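PDB 2HQB: transcriptional activator of comK gene from Bacillus halodurans, which probably binds a small ligand, like other BMP-family lipoproteins, and is thought to activate the comK gene. Local coordinates for residues V235-R240 and L251-Q256; L29-S34 and H229-Y234; R54-L59 and E76-I81; F185-D190 and V194-A199. All blocks are in the same frame, centred on the assembly; numbering follows the deposited sequence.

Contact 1: residues V235-R240 and L251-Q256; sequences VLVAKR and LYYDFQ
The ring of Y253 lies across the ends of L236 and V237, two neighbours on the helix 235-240. In all three residues CB already points to the other segment. The Y253 side chain leaves the end of the strand with CG anti to its carbonyl carbon (chi1 -55°). This sends the ring toward the helix, where CE2 comes near L236 and OH near V237. The phenol end reaches V237, where OH lies 4.0 Å from CG2. V237 holds that methyl beside its own backbone N, with CG1 anti to the N (chi1 169°), and the valine and the tyrosine cross obliquely. A second ring atom, CE2 of Y253, stands 4.3 Å from CD2 of L236. That methyl approaches at a slant. The strand belongs to 249-253, an edge strand of the parallel sheet, and pairs with 102-107. L105 of that strand touches both V237 and Y253, so the helix covers this border of the sheet. Just past the strand, D254 OD2 bonds to Y284 OH in the helix 271-286. No hydrogen bond joins the two segments. Only 90 Å² is buried between them, and even the phenol oxygen meets a methyl. The contact therefore rests on apolar packing, with the tyrosine side chain reaching from strand to helix.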
loop_
_atom_site.group_PDB
_atom_site.type_symbol
_atom_site.label_atom_id
_atom_site.label_comp_id
_atom_site.label_asym_id
_atom_site.label_seq_id
_atom_site.Cartn_x
_atom_site.Cartn_y
_atom_site.Cartn_z
ATOM N N VAL A 235 -7.594 3.427 -11.620
ATOM C CA VAL A 235 -8.399 3.117 -12.777
ATOM C C VAL A 235 -9.790 2.720 -12.269
ATOM O O VAL A 235 -10.781 3.314 -12.660
ATOM C CB VAL A 235 -7.710 1.991 -13.600
ATOM C CG1 VAL A 235 -8.600 1.514 -14.723
ATOM C CG2 VAL A 235 -6.391 2.529 -14.169
ATOM N N LEU A 236 -9.860 1.750 -11.371
ATOM C CA LEU A 236 -11.133 1.310 -10.830
ATOM C C LEU A 236 -12.053 2.466 -10.434
ATOM O O LEU A 236 -13.203 2.556 -10.889
ATOM C CB LEU A 236 -10.898 0.408 -9.614
ATOM C CG LEU A 236 -12.072 0.010 -8.716
ATOM C CD1 LEU A 236 -13.176 -0.630 -9.575
ATOM C CD2 LEU A 236 -11.611 -0.987 -7.670
ATOM N N VAL A 237 -11.542 3.341 -9.579
ATOM C CA VAL A 237 -12.294 4.484 -9.075
ATOM C C VAL A 237 -12.659 5.492 -10.165
ATOM O O VAL A 237 -13.655 6.175 -10.055
ATOM C CB VAL A 237 -11.488 5.175 -7.942
ATOM C CG1 VAL A 237 -12.107 6.508 -7.570
ATOM C CG2 VAL A 237 -11.416 4.234 -6.720
ATOM N N ALA A 238 -11.865 5.577 -11.224
ATOM C CA ALA A 238 -12.131 6.511 -12.325
ATOM C C ALA A 238 -13.190 5.937 -13.294
ATOM O O ALA A 238 -13.781 6.654 -14.122
ATOM C CB ALA A 238 -10.828 6.789 -13.083
ATOM N N LYS A 239 -13.393 4.631 -13.178
ATOM C CA LYS A 239 -14.329 3.900 -13.983
ATOM C C LYS A 239 -15.690 4.020 -13.325
ATOM O O LYS A 239 -16.695 4.165 -14.003
ATOM C CB LYS A 239 -13.905 2.436 -14.058
ATOM C CG LYS A 239 -14.771 1.605 -14.971
ATOM C CD LYS A 239 -14.272 0.183 -15.088
ATOM C CE LYS A 239 -14.988 -0.562 -16.217
ATOM N NZ LYS A 239 -14.301 -1.839 -16.613
ATOM N N ARG A 240 -15.753 3.953 -12.007
ATOM C CA ARG A 240 -17.058 4.085 -11.385
ATOM C C ARG A 240 -17.534 5.519 -11.518
ATOM O O ARG A 240 -18.716 5.773 -11.716
ATOM C CB ARG A 240 -17.026 3.667 -9.916
ATOM C CG ARG A 240 -16.767 2.187 -9.761
ATOM C CD ARG A 240 -17.215 1.695 -8.415
ATOM N NE ARG A 240 -18.605 1.258 -8.446
ATOM C CZ ARG A 240 -19.283 0.836 -7.384
ATOM N NH1 ARG A 240 -18.710 0.793 -6.188
ATOM N NH2 ARG A 240 -20.533 0.440 -7.523
ATOM N N LEU A 251 -13.979 5.117 1.521
ATOM C CA LEU A 251 -14.105 3.764 1.023
ATOM C C LEU A 251 -12.908 2.900 1.420
ATOM O O LEU A 251 -11.785 3.372 1.419
ATOM C CB LEU A 251 -14.247 3.807 -0.493
ATOM C CG LEU A 251 -15.243 4.857 -1.000
ATOM C CD1 LEU A 251 -15.685 4.472 -2.407
ATOM C CD2 LEU A 251 -16.446 4.981 -0.079
ATOM N N TYR A 252 -13.142 1.632 1.754
ATOM C CA TYR A 252 -12.052 0.735 2.152
ATOM C C TYR A 252 -11.882 -0.457 1.238
ATOM O O TYR A 252 -12.855 -1.135 0.940
ATOM C CB TYR A 252 -12.266 0.257 3.577
ATOM C CG TYR A 252 -12.009 1.346 4.571
ATOM C CD1 TYR A 252 -12.969 2.348 4.810
ATOM C CD2 TYR A 252 -10.764 1.444 5.206
ATOM C CE1 TYR A 252 -12.685 3.435 5.661
ATOM C CE2 TYR A 252 -10.467 2.516 6.051
ATOM C CZ TYR A 252 -11.425 3.516 6.277
ATOM O OH TYR A 252 -11.092 4.599 7.082
ATOM N N TYR A 253 -10.644 -0.722 0.805
ATOM C CA TYR A 253 -10.370 -1.830 -0.111
ATOM C C TYR A 253 -9.433 -2.883 0.458
ATOM O O TYR A 253 -8.504 -2.558 1.195
ATOM C CB TYR A 253 -9.826 -1.263 -1.412
ATOM C CG TYR A 253 -10.751 -0.232 -2.012
ATOM C CD1 TYR A 253 -10.916 1.020 -1.426
ATOM C CD2 TYR A 253 -11.473 -0.515 -3.147
ATOM C CE1 TYR A 253 -11.785 1.957 -1.971
ATOM C CE2 TYR A 253 -12.335 0.409 -3.698
ATOM C CZ TYR A 253 -12.491 1.639 -3.112
ATOM O OH TYR A 253 -13.381 2.522 -3.677
ATOM N N ASP A 254 -9.673 -4.145 0.110
ATOM C CA ASP A 254 -8.870 -5.249 0.652
ATOM C C ASP A 254 -8.807 -6.375 -0.356
ATOM O O ASP A 254 -9.075 -6.156 -1.537
ATOM C CB ASP A 254 -9.523 -5.762 1.936
ATOM C CG ASP A 254 -8.567 -6.493 2.838
ATOM O OD1 ASP A 254 -7.455 -6.826 2.388
ATOM O OD2 ASP A 254 -8.944 -6.744 4.005
ATOM N N PHE A 255 -8.466 -7.581 0.096
ATOM C CA PHE A 255 -8.381 -8.736 -0.816
ATOM C C PHE A 255 -9.667 -9.019 -1.581
ATOM O O PHE A 255 -9.634 -9.466 -2.718
ATOM C CB PHE A 255 -8.005 -9.995 -0.063
ATOM C CG PHE A 255 -6.522 -10.195 0.106
ATOM C CD1 PHE A 255 -5.886 -9.836 1.291
ATOM C CD2 PHE A 255 -5.785 -10.863 -0.867
ATOM C CE1 PHE A 255 -4.547 -10.155 1.512
ATOM C CE2 PHE A 255 -4.444 -11.182 -0.647
ATOM C CZ PHE A 255 -3.828 -10.831 0.545
ATOM N N GLN A 256 -10.798 -8.758 -0.943
ATOM C CA GLN A 256 -12.101 -8.990 -1.553
ATOM C C GLN A 256 -12.384 -8.030 -2.715
ATOM O O GLN A 256 -13.056 -8.394 -3.667
ATOM C CB GLN A 256 -13.191 -8.851 -0.491
ATOM C CG GLN A 256 -12.767 -9.291 0.918
ATOM C CD GLN A 256 -12.588 -8.111 1.871
ATOM O OE1 GLN A 256 -13.397 -7.186 1.873
ATOM N NE2 GLN A 256 -11.539 -8.145 2.689
#

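Contact 2: residues L29-S34 and H229-Y234; sequences LLNIHS and HVDDLY
N31 and I32 meet D231 and Y234 in a packing of two helices, 23-35 and 230-240, on the same parallel sheet. This is the layered alpha/beta architecture of the periplasmic binding protein fold. The short helical segments run in roughly the same direction, with axes 8.5 Å apart and a crossing angle of -41°. The buried part of the contact faces the sheet: L29, I32 and Y234 all touch strand 7-11. The Y234 ring also meets those of F68 and F93. I32 sends CG1 anti to its carbonyl carbon (chi1 -89°), and CD1 then comes against the start of the tyrosine side chain. CD1 is 4.0 Å from CB of Y234 and lies at the edge of the ring, near its plane. The same methyl is 3.7 Å from the backbone O of Y234. An alanine at I32 is likely to leave a gap beside Y234 and the sheet residues V8 and V40, so that the two helices would hold each other less firmly. The polar pair sits on the more open side. N31 and D231 set their amide and carboxylate planes 46° apart, without a hydrogen bond between them. D231 turns its carboxylate back to its own helix start instead. N of D232 gives a bond of 2.8 Å to OD1 of D231, reaching it from above the carboxylate plane. N31 meets the stem of that aspartate, with ND2 3.6 Å from CB of D231.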
loop_
_atom_site.group_PDB
_atom_site.type_symbol
_atom_site.label_atom_id
_atom_site.label_comp_id
_atom_site.label_asym_id
_atom_site.label_seq_id
_atom_site.Cartn_x
_atom_site.Cartn_y
_atom_site.Cartn_z
ATOM N N LEU A 29 -2.504 7.263 -12.975
ATOM C CA LEU A 29 -3.054 8.263 -13.873
ATOM C C LEU A 29 -2.777 7.819 -15.315
ATOM O O LEU A 29 -3.629 7.957 -16.171
ATOM C CB LEU A 29 -2.429 9.642 -13.605
ATOM C CG LEU A 29 -3.133 10.832 -14.278
ATOM C CD1 LEU A 29 -4.486 11.033 -13.626
ATOM C CD2 LEU A 29 -2.312 12.103 -14.172
ATOM N N LEU A 30 -1.593 7.270 -15.588
ATOM C CA LEU A 30 -1.270 6.814 -16.930
ATOM C C LEU A 30 -2.227 5.741 -17.427
ATOM O O LEU A 30 -2.587 5.751 -18.593
ATOM C CB LEU A 30 0.160 6.296 -16.987
ATOM C CG LEU A 30 1.125 7.473 -17.135
ATOM C CD1 LEU A 30 2.603 7.033 -17.165
ATOM C CD2 LEU A 30 0.779 8.172 -18.409
ATOM N N ASN A 31 -2.648 4.825 -16.568
ATOM C CA ASN A 31 -3.555 3.773 -17.001
ATOM C C ASN A 31 -4.975 4.315 -17.120
ATOM O O ASN A 31 -5.769 3.823 -17.922
ATOM C CB ASN A 31 -3.529 2.585 -16.031
ATOM C CG ASN A 31 -2.151 1.973 -15.903
ATOM O OD1 ASN A 31 -1.414 1.883 -16.887
ATOM N ND2 ASN A 31 -1.794 1.536 -14.690
ATOM N N ILE A 32 -5.299 5.318 -16.307
ATOM C CA ILE A 32 -6.612 5.943 -16.366
ATOM C C ILE A 32 -6.755 6.438 -17.813
ATOM O O ILE A 32 -7.673 6.033 -18.508
ATOM C CB ILE A 32 -6.721 7.128 -15.335
ATOM C CG1 ILE A 32 -7.220 6.605 -13.982
ATOM C CG2 ILE A 32 -7.611 8.226 -15.873
ATOM C CD1 ILE A 32 -7.316 7.680 -12.921
ATOM N N HIS A 33 -5.836 7.282 -18.269
ATOM C CA HIS A 33 -5.855 7.794 -19.635
ATOM C C HIS A 33 -5.705 6.684 -20.668
ATOM O O HIS A 33 -6.077 6.822 -21.834
ATOM C CB HIS A 33 -4.713 8.786 -19.836
ATOM C CG HIS A 33 -4.337 8.996 -21.273
ATOM N ND1 HIS A 33 -5.043 9.826 -22.120
ATOM C CD2 HIS A 33 -3.324 8.483 -22.013
ATOM C CE1 HIS A 33 -4.480 9.819 -23.314
ATOM N NE2 HIS A 33 -3.434 9.013 -23.276
ATOM N N SER A 34 -5.131 5.578 -20.248
ATOM C CA SER A 34 -4.923 4.481 -21.171
ATOM C C SER A 34 -6.091 3.497 -21.245
ATOM O O SER A 34 -6.621 3.287 -22.317
ATOM C CB SER A 34 -3.626 3.757 -20.807
ATOM O OG SER A 34 -3.612 2.445 -21.317
ATOM N N HIS A 229 -2.532 -2.569 -5.001
ATOM C CA HIS A 229 -2.581 -2.069 -6.369
ATOM C C HIS A 229 -3.173 -0.712 -6.555
ATOM O O HIS A 229 -4.328 -0.580 -6.970
ATOM C CB HIS A 229 -3.312 -3.065 -7.261
ATOM C CG HIS A 229 -2.776 -4.458 -7.152
ATOM N ND1 HIS A 229 -1.682 -4.895 -7.870
ATOM C CD2 HIS A 229 -3.139 -5.492 -6.359
ATOM C CE1 HIS A 229 -1.398 -6.139 -7.526
ATOM N NE2 HIS A 229 -2.266 -6.524 -6.611
ATOM N N VAL A 230 -2.358 0.298 -6.269
ATOM C CA VAL A 230 -2.743 1.695 -6.403
ATOM C C VAL A 230 -3.118 2.043 -7.841
ATOM O O VAL A 230 -4.111 2.736 -8.076
ATOM C CB VAL A 230 -1.592 2.617 -5.968
ATOM C CG1 VAL A 230 -2.008 4.049 -6.111
ATOM C CG2 VAL A 230 -1.211 2.334 -4.513
ATOM N N ASP A 231 -2.329 1.565 -8.802
ATOM C CA ASP A 231 -2.607 1.869 -10.200
ATOM C C ASP A 231 -3.975 1.327 -10.556
ATOM O O ASP A 231 -4.773 1.999 -11.229
ATOM C CB ASP A 231 -1.514 1.302 -11.122
ATOM C CG ASP A 231 -1.144 -0.156 -10.804
ATOM O OD1 ASP A 231 -1.586 -0.723 -9.776
ATOM O OD2 ASP A 231 -0.378 -0.731 -11.609
ATOM N N ASP A 232 -4.253 0.122 -10.072
ATOM C CA ASP A 232 -5.544 -0.504 -10.305
ATOM C C ASP A 232 -6.671 0.239 -9.616
ATOM O O ASP A 232 -7.713 0.503 -10.211
ATOM C CB ASP A 232 -5.521 -1.929 -9.815
ATOM C CG ASP A 232 -4.730 -2.788 -10.702
ATOM O OD1 ASP A 232 -4.131 -2.213 -11.640
ATOM O OD2 ASP A 232 -4.701 -4.010 -10.476
ATOM N N LEU A 233 -6.476 0.561 -8.355
ATOM C CA LEU A 233 -7.503 1.287 -7.665
ATOM C C LEU A 233 -7.820 2.614 -8.382
ATOM O O LEU A 233 -8.987 3.010 -8.457
ATOM C CB LEU A 233 -7.080 1.562 -6.227
ATOM C CG LEU A 233 -8.297 1.973 -5.421
ATOM C CD1 LEU A 233 -9.261 0.811 -5.466
ATOM C CD2 LEU A 233 -7.921 2.321 -3.992
ATOM N N TYR A 234 -6.800 3.303 -8.900
ATOM C CA TYR A 234 -7.044 4.576 -9.586
ATOM C C TYR A 234 -7.960 4.358 -10.755
ATOM O O TYR A 234 -8.958 5.024 -10.888
ATOM C CB TYR A 234 -5.759 5.221 -10.112
ATOM C CG TYR A 234 -5.142 6.213 -9.163
ATOM C CD1 TYR A 234 -4.488 5.786 -8.018
ATOM C CD2 TYR A 234 -5.187 7.578 -9.419
ATOM C CE1 TYR A 234 -3.892 6.685 -7.158
ATOM C CE2 TYR A 234 -4.591 8.482 -8.559
ATOM C CZ TYR A 234 -3.944 8.023 -7.428
ATOM O OH TYR A 234 -3.345 8.888 -6.539
#

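Contact 3: residues R54-L59 and E76-I81; sequences RRIKEL and EYFSTI
I56 reaches from helix 49-61 to F78 and I81, at the end of helix 73-79 and just beyond it. Both helices flank the parallel sheet of an alpha/beta lobe, and I56 and F78 both rest on L11 of strand 7-11. From CB, which points to the other segment, the isoleucine branches. CG2 stands anti to the backbone N. CG1 lies beside that N (chi1 -72°) and carries the longer branch. An extended second torsion (chi2 -166°) then pushes CD1 forward, and this tip makes the contact. On one partner it comes to the ring edge of F78, near the ring plane, close to CD2 and CE2. On the other it meets a branch methyl of I81, which follows the helix end. No hydrogen bond crosses between the segments. Y85, in a loop, also touches I56. The two approaches of the tip are similar in length: CD1 of I56 is 3.7 Å from CE2 of F78 and 4.0 Å from CG2 of I81.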
loop_
_atom_site.group_PDB
_atom_site.type_symbol
_atom_site.label_atom_id
_atom_site.label_comp_id
_atom_site.label_asym_id
_atom_site.label_seq_id
_atom_site.Cartn_x
_atom_site.Cartn_y
_atom_site.Cartn_z
ATOM N N ARG A 54 -4.881 26.671 -5.693
ATOM C CA ARG A 54 -4.593 27.316 -6.964
ATOM C C ARG A 54 -4.617 26.282 -8.094
ATOM O O ARG A 54 -5.284 26.489 -9.115
ATOM C CB ARG A 54 -3.205 27.962 -6.974
ATOM C CG ARG A 54 -2.907 29.015 -5.924
ATOM C CD ARG A 54 -1.403 29.344 -5.990
ATOM N NE ARG A 54 -0.871 29.951 -4.771
ATOM C CZ ARG A 54 -1.174 31.173 -4.350
ATOM N NH1 ARG A 54 -2.011 31.941 -5.046
ATOM N NH2 ARG A 54 -0.639 31.634 -3.227
ATOM N N ARG A 55 -3.890 25.175 -7.923
ATOM C CA ARG A 55 -3.818 24.157 -8.967
ATOM C C ARG A 55 -5.152 23.488 -9.231
ATOM O O ARG A 55 -5.313 22.787 -10.220
ATOM C CB ARG A 55 -2.767 23.099 -8.633
ATOM C CG ARG A 55 -1.363 23.636 -8.443
ATOM C CD ARG A 55 -0.712 24.163 -9.731
ATOM N NE ARG A 55 0.501 24.956 -9.458
ATOM C CZ ARG A 55 0.517 26.282 -9.276
ATOM N NH1 ARG A 55 -0.623 26.960 -9.354
ATOM N NH2 ARG A 55 1.659 26.928 -8.984
ATOM N N ILE A 56 -6.116 23.703 -8.352
ATOM C CA ILE A 56 -7.417 23.096 -8.534
ATOM C C ILE A 56 -8.223 24.002 -9.445
ATOM O O ILE A 56 -9.087 23.553 -10.212
ATOM C CB ILE A 56 -8.115 22.896 -7.155
ATOM C CG1 ILE A 56 -7.404 21.755 -6.404
ATOM C CG2 ILE A 56 -9.641 22.620 -7.330
ATOM C CD1 ILE A 56 -8.148 21.203 -5.186
ATOM N N LYS A 57 -7.904 25.289 -9.367
ATOM C CA LYS A 57 -8.572 26.294 -10.169
ATOM C C LYS A 57 -8.172 26.047 -11.602
ATOM O O LYS A 57 -9.030 25.868 -12.465
ATOM C CB LYS A 57 -8.161 27.684 -9.696
ATOM C CG LYS A 57 -8.758 27.992 -8.319
ATOM C CD LYS A 57 -7.987 29.018 -7.468
ATOM C CE LYS A 57 -8.626 29.113 -6.060
ATOM N NZ LYS A 57 -7.862 29.948 -5.081
ATOM N N GLU A 58 -6.869 25.988 -11.854
ATOM C CA GLU A 58 -6.391 25.737 -13.198
ATOM C C GLU A 58 -7.015 24.437 -13.725
ATOM O O GLU A 58 -7.606 24.398 -14.796
ATOM C CB GLU A 58 -4.885 25.605 -13.196
ATOM C CG GLU A 58 -4.183 26.611 -12.298
ATOM C CD GLU A 58 -2.651 26.488 -12.328
ATOM O OE1 GLU A 58 -2.101 25.386 -12.077
ATOM O OE2 GLU A 58 -1.989 27.511 -12.602
ATOM N N LEU A 59 -6.913 23.370 -12.954
ATOM C CA LEU A 59 -7.435 22.092 -13.397
ATOM C C LEU A 59 -8.880 22.105 -13.851
ATOM O O LEU A 59 -9.208 21.565 -14.915
ATOM C CB LEU A 59 -7.255 21.063 -12.292
ATOM C CG LEU A 59 -5.868 20.463 -12.160
ATOM C CD1 LEU A 59 -5.873 19.529 -10.970
ATOM C CD2 LEU A 59 -5.516 19.708 -13.414
ATOM N N GLU A 76 -7.848 16.987 3.458
ATOM C CA GLU A 76 -8.128 18.257 4.121
ATOM C C GLU A 76 -8.157 19.393 3.088
ATOM O O GLU A 76 -8.990 20.296 3.177
ATOM C CB GLU A 76 -7.060 18.556 5.183
ATOM C CG GLU A 76 -7.081 19.982 5.709
ATOM C CD GLU A 76 -8.446 20.366 6.262
ATOM O OE1 GLU A 76 -9.242 19.446 6.583
ATOM O OE2 GLU A 76 -8.712 21.585 6.386
ATOM N N TYR A 77 -7.229 19.344 2.131
ATOM C CA TYR A 77 -7.140 20.341 1.069
ATOM C C TYR A 77 -8.457 20.376 0.280
ATOM O O TYR A 77 -8.980 21.446 -0.021
ATOM C CB TYR A 77 -6.038 19.986 0.079
ATOM C CG TYR A 77 -4.608 20.032 0.566
ATOM C CD1 TYR A 77 -3.617 19.350 -0.127
ATOM C CD2 TYR A 77 -4.228 20.778 1.672
ATOM C CE1 TYR A 77 -2.302 19.411 0.256
ATOM C CE2 TYR A 77 -2.885 20.839 2.065
ATOM C CZ TYR A 77 -1.938 20.153 1.348
ATOM O OH TYR A 77 -0.613 20.206 1.686
ATOM N N PHE A 78 -8.969 19.197 -0.065
ATOM C CA PHE A 78 -10.201 19.088 -0.829
ATOM C C PHE A 78 -11.411 19.477 -0.004
ATOM O O PHE A 78 -12.418 19.951 -0.539
ATOM C CB PHE A 78 -10.404 17.652 -1.324
ATOM C CG PHE A 78 -9.415 17.213 -2.343
ATOM C CD1 PHE A 78 -9.231 15.876 -2.603
ATOM C CD2 PHE A 78 -8.668 18.132 -3.044
ATOM C CE1 PHE A 78 -8.314 15.451 -3.552
ATOM C CE2 PHE A 78 -7.751 17.727 -3.987
ATOM C CZ PHE A 78 -7.573 16.385 -4.244
ATOM N N SER A 79 -11.324 19.272 1.300
ATOM C CA SER A 79 -12.461 19.579 2.143
ATOM C C SER A 79 -12.735 21.060 2.280
ATOM O O SER A 79 -13.881 21.481 2.457
ATOM C CB SER A 79 -12.263 18.969 3.519
ATOM O OG SER A 79 -12.323 17.560 3.425
ATOM N N THR A 80 -11.682 21.854 2.198
ATOM C CA THR A 80 -11.826 23.287 2.337
ATOM C C THR A 80 -12.142 23.908 0.998
ATOM O O THR A 80 -12.047 25.116 0.833
ATOM C CB THR A 80 -10.525 23.923 2.918
ATOM O OG1 THR A 80 -9.364 23.371 2.269
ATOM C CG2 THR A 80 -10.451 23.670 4.415
ATOM N N ILE A 81 -12.549 23.091 0.037
ATOM C CA ILE A 81 -12.813 23.635 -1.278
ATOM C C ILE A 81 -13.846 22.837 -2.107
ATOM O O ILE A 81 -14.318 23.321 -3.132
ATOM C CB ILE A 81 -11.442 23.752 -2.030
ATOM C CG1 ILE A 81 -11.451 24.970 -2.928
ATOM C CG2 ILE A 81 -11.131 22.471 -2.821
ATOM C CD1 ILE A 81 -10.201 25.122 -3.791
#

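Contact 4: residues F185-D190 and V194-A199; sequences FYPAGD and VPVVEA
P187 and V196 share most of the buried surface here, and V197 adds a smaller part. P187 follows strand 184-186 at the centre of an inverse gamma turn, and its CB points toward helix 194-199. V196 answers with one branch. Its CG1 is anti to the backbone N (chi1 167°) and lies 3.6 Å from CB of P187. The same methyl is 3.9 Å from CG of P187, so it lies along the CB-CG side of the pyrrolidine. V197, one residue further along the helix, meets the ring with CG2, which is 4.3 Å from CG of P187. All of this is apolar, and no hydrogen bond links the two segments. The carbonyl of P187 is held by ND1 of H193 at the start of the helix, while V196 also packs on A170 of helix 167-178. Strand 184-186, helix 193-203 and strand 206-211 form a beta-alpha-beta unit, and this packing joins the turn after its first strand to the helix of the crossover.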
loop_
_atom_site.group_PDB
_atom_site.type_symbol
_atom_site.label_atom_id
_atom_site.label_comp_id
_atom_site.label_asym_id
_atom_site.label_seq_id
_atom_site.Cartn_x
_atom_site.Cartn_y
_atom_site.Cartn_z
ATOM N N PHE A 185 12.459 -11.013 7.353
ATOM C CA PHE A 185 12.055 -9.637 7.639
ATOM C C PHE A 185 10.920 -9.014 6.773
ATOM O O PHE A 185 10.737 -9.311 5.577
ATOM C CB PHE A 185 13.286 -8.744 7.607
ATOM C CG PHE A 185 14.376 -9.177 8.554
ATOM C CD1 PHE A 185 15.215 -10.242 8.238
ATOM C CD2 PHE A 185 14.612 -8.476 9.733
ATOM C CE1 PHE A 185 16.286 -10.597 9.077
ATOM C CE2 PHE A 185 15.682 -8.820 10.581
ATOM C CZ PHE A 185 16.518 -9.881 10.247
ATOM N N TYR A 186 10.135 -8.168 7.432
ATOM C CA TYR A 186 9.021 -7.465 6.813
ATOM C C TYR A 186 9.312 -5.989 7.054
ATOM O O TYR A 186 8.881 -5.434 8.066
ATOM C CB TYR A 186 7.710 -7.854 7.504
ATOM C CG TYR A 186 6.487 -7.286 6.830
ATOM C CD1 TYR A 186 6.427 -7.147 5.433
ATOM C CD2 TYR A 186 5.373 -6.906 7.570
ATOM C CE1 TYR A 186 5.269 -6.641 4.787
ATOM C CE2 TYR A 186 4.217 -6.403 6.924
ATOM C CZ TYR A 186 4.185 -6.281 5.537
ATOM O OH TYR A 186 3.048 -5.833 4.915
ATOM N N PRO A 187 10.075 -5.342 6.152
ATOM C CA PRO A 187 10.384 -3.911 6.362
ATOM C C PRO A 187 9.265 -3.065 5.755
ATOM O O PRO A 187 9.334 -2.615 4.611
ATOM C CB PRO A 187 11.756 -3.757 5.705
ATOM C CG PRO A 187 11.721 -4.789 4.570
ATOM C CD PRO A 187 10.820 -5.922 5.011
ATOM N N ALA A 188 8.228 -2.876 6.566
ATOM C CA ALA A 188 7.018 -2.198 6.168
ATOM C C ALA A 188 7.019 -0.684 6.181
ATOM O O ALA A 188 6.260 -0.043 6.937
ATOM C CB ALA A 188 5.860 -2.734 6.998
ATOM N N GLY A 189 7.857 -0.124 5.311
ATOM C CA GLY A 189 7.975 1.323 5.165
ATOM C C GLY A 189 8.411 1.565 3.747
ATOM O O GLY A 189 9.505 1.170 3.395
ATOM N N ASP A 190 7.557 2.173 2.923
ATOM C CA ASP A 190 7.901 2.429 1.500
ATOM C C ASP A 190 9.216 3.137 1.373
ATOM O O ASP A 190 10.077 2.735 0.610
ATOM C CB ASP A 190 6.871 3.312 0.818
ATOM C CG ASP A 190 5.514 2.672 0.744
ATOM O OD1 ASP A 190 5.304 1.888 -0.206
ATOM O OD2 ASP A 190 4.680 2.965 1.636
ATOM N N VAL A 194 13.541 -0.784 0.173
ATOM C CA VAL A 194 14.662 -1.354 -0.581
ATOM C C VAL A 194 15.985 -1.330 0.205
ATOM O O VAL A 194 16.629 -2.374 0.369
ATOM C CB VAL A 194 14.861 -0.664 -1.873
ATOM C CG1 VAL A 194 16.041 -1.258 -2.556
ATOM C CG2 VAL A 194 13.627 -0.851 -2.742
ATOM N N PRO A 195 16.420 -0.150 0.689
ATOM C CA PRO A 195 17.662 -0.095 1.466
ATOM C C PRO A 195 17.779 -1.322 2.397
ATOM O O PRO A 195 18.816 -1.980 2.452
ATOM C CB PRO A 195 17.495 1.187 2.269
ATOM C CG PRO A 195 16.811 2.090 1.308
ATOM C CD PRO A 195 15.803 1.184 0.604
ATOM N N VAL A 196 16.693 -1.629 3.103
ATOM C CA VAL A 196 16.668 -2.755 4.024
ATOM C C VAL A 196 16.563 -4.099 3.309
ATOM O O VAL A 196 17.156 -5.069 3.769
ATOM C CB VAL A 196 15.503 -2.634 5.058
ATOM C CG1 VAL A 196 15.314 -3.947 5.791
ATOM C CG2 VAL A 196 15.790 -1.526 6.070
ATOM N N VAL A 197 15.819 -4.177 2.203
ATOM C CA VAL A 197 15.716 -5.451 1.485
ATOM C C VAL A 197 17.107 -5.833 1.006
ATOM O O VAL A 197 17.533 -6.976 1.141
ATOM C CB VAL A 197 14.747 -5.379 0.267
ATOM C CG1 VAL A 197 15.021 -6.492 -0.667
ATOM C CG2 VAL A 197 13.348 -5.560 0.720
ATOM N N GLU A 198 17.805 -4.861 0.444
ATOM C CA GLU A 198 19.171 -5.044 -0.031
ATOM C C GLU A 198 20.084 -5.658 1.039
ATOM O O GLU A 198 20.658 -6.736 0.840
ATOM C CB GLU A 198 19.753 -3.700 -0.400
ATOM C CG GLU A 198 20.420 -3.719 -1.707
ATOM C CD GLU A 198 19.461 -3.410 -2.801
ATOM O OE1 GLU A 198 19.224 -2.209 -3.032
ATOM O OE2 GLU A 198 18.938 -4.357 -3.419
ATOM N N ALA A 199 20.235 -4.924 2.150
ATOM C CA ALA A 199 21.054 -5.328 3.292
ATOM C C ALA A 199 20.710 -6.777 3.665
ATOM O O ALA A 199 21.557 -7.545 4.133
ATOM C CB ALA A 199 20.802 -4.362 4.500
#

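Contacts 1, 2 and 3 lie on one lobe, built round the parallel sheet, and contact 4 lies on the other, round the mixed sheet. Contacts 1 and 2 share helix 230-240, and their centres are 11 Å apart. They touch directly: CD1 of I32 lies 3.6 Å from CB of A238. Contact 3 stands further off, with its centre about 21 Å from that of contact 2. Contacts 3 and 4 are the most distant pair, about 35 Å between centres. Both are nested in the long chain loop that contact 2 closes. Family members bind ligands between two such lobes, but whether any of these contacts reaches that cleft cannot be said here.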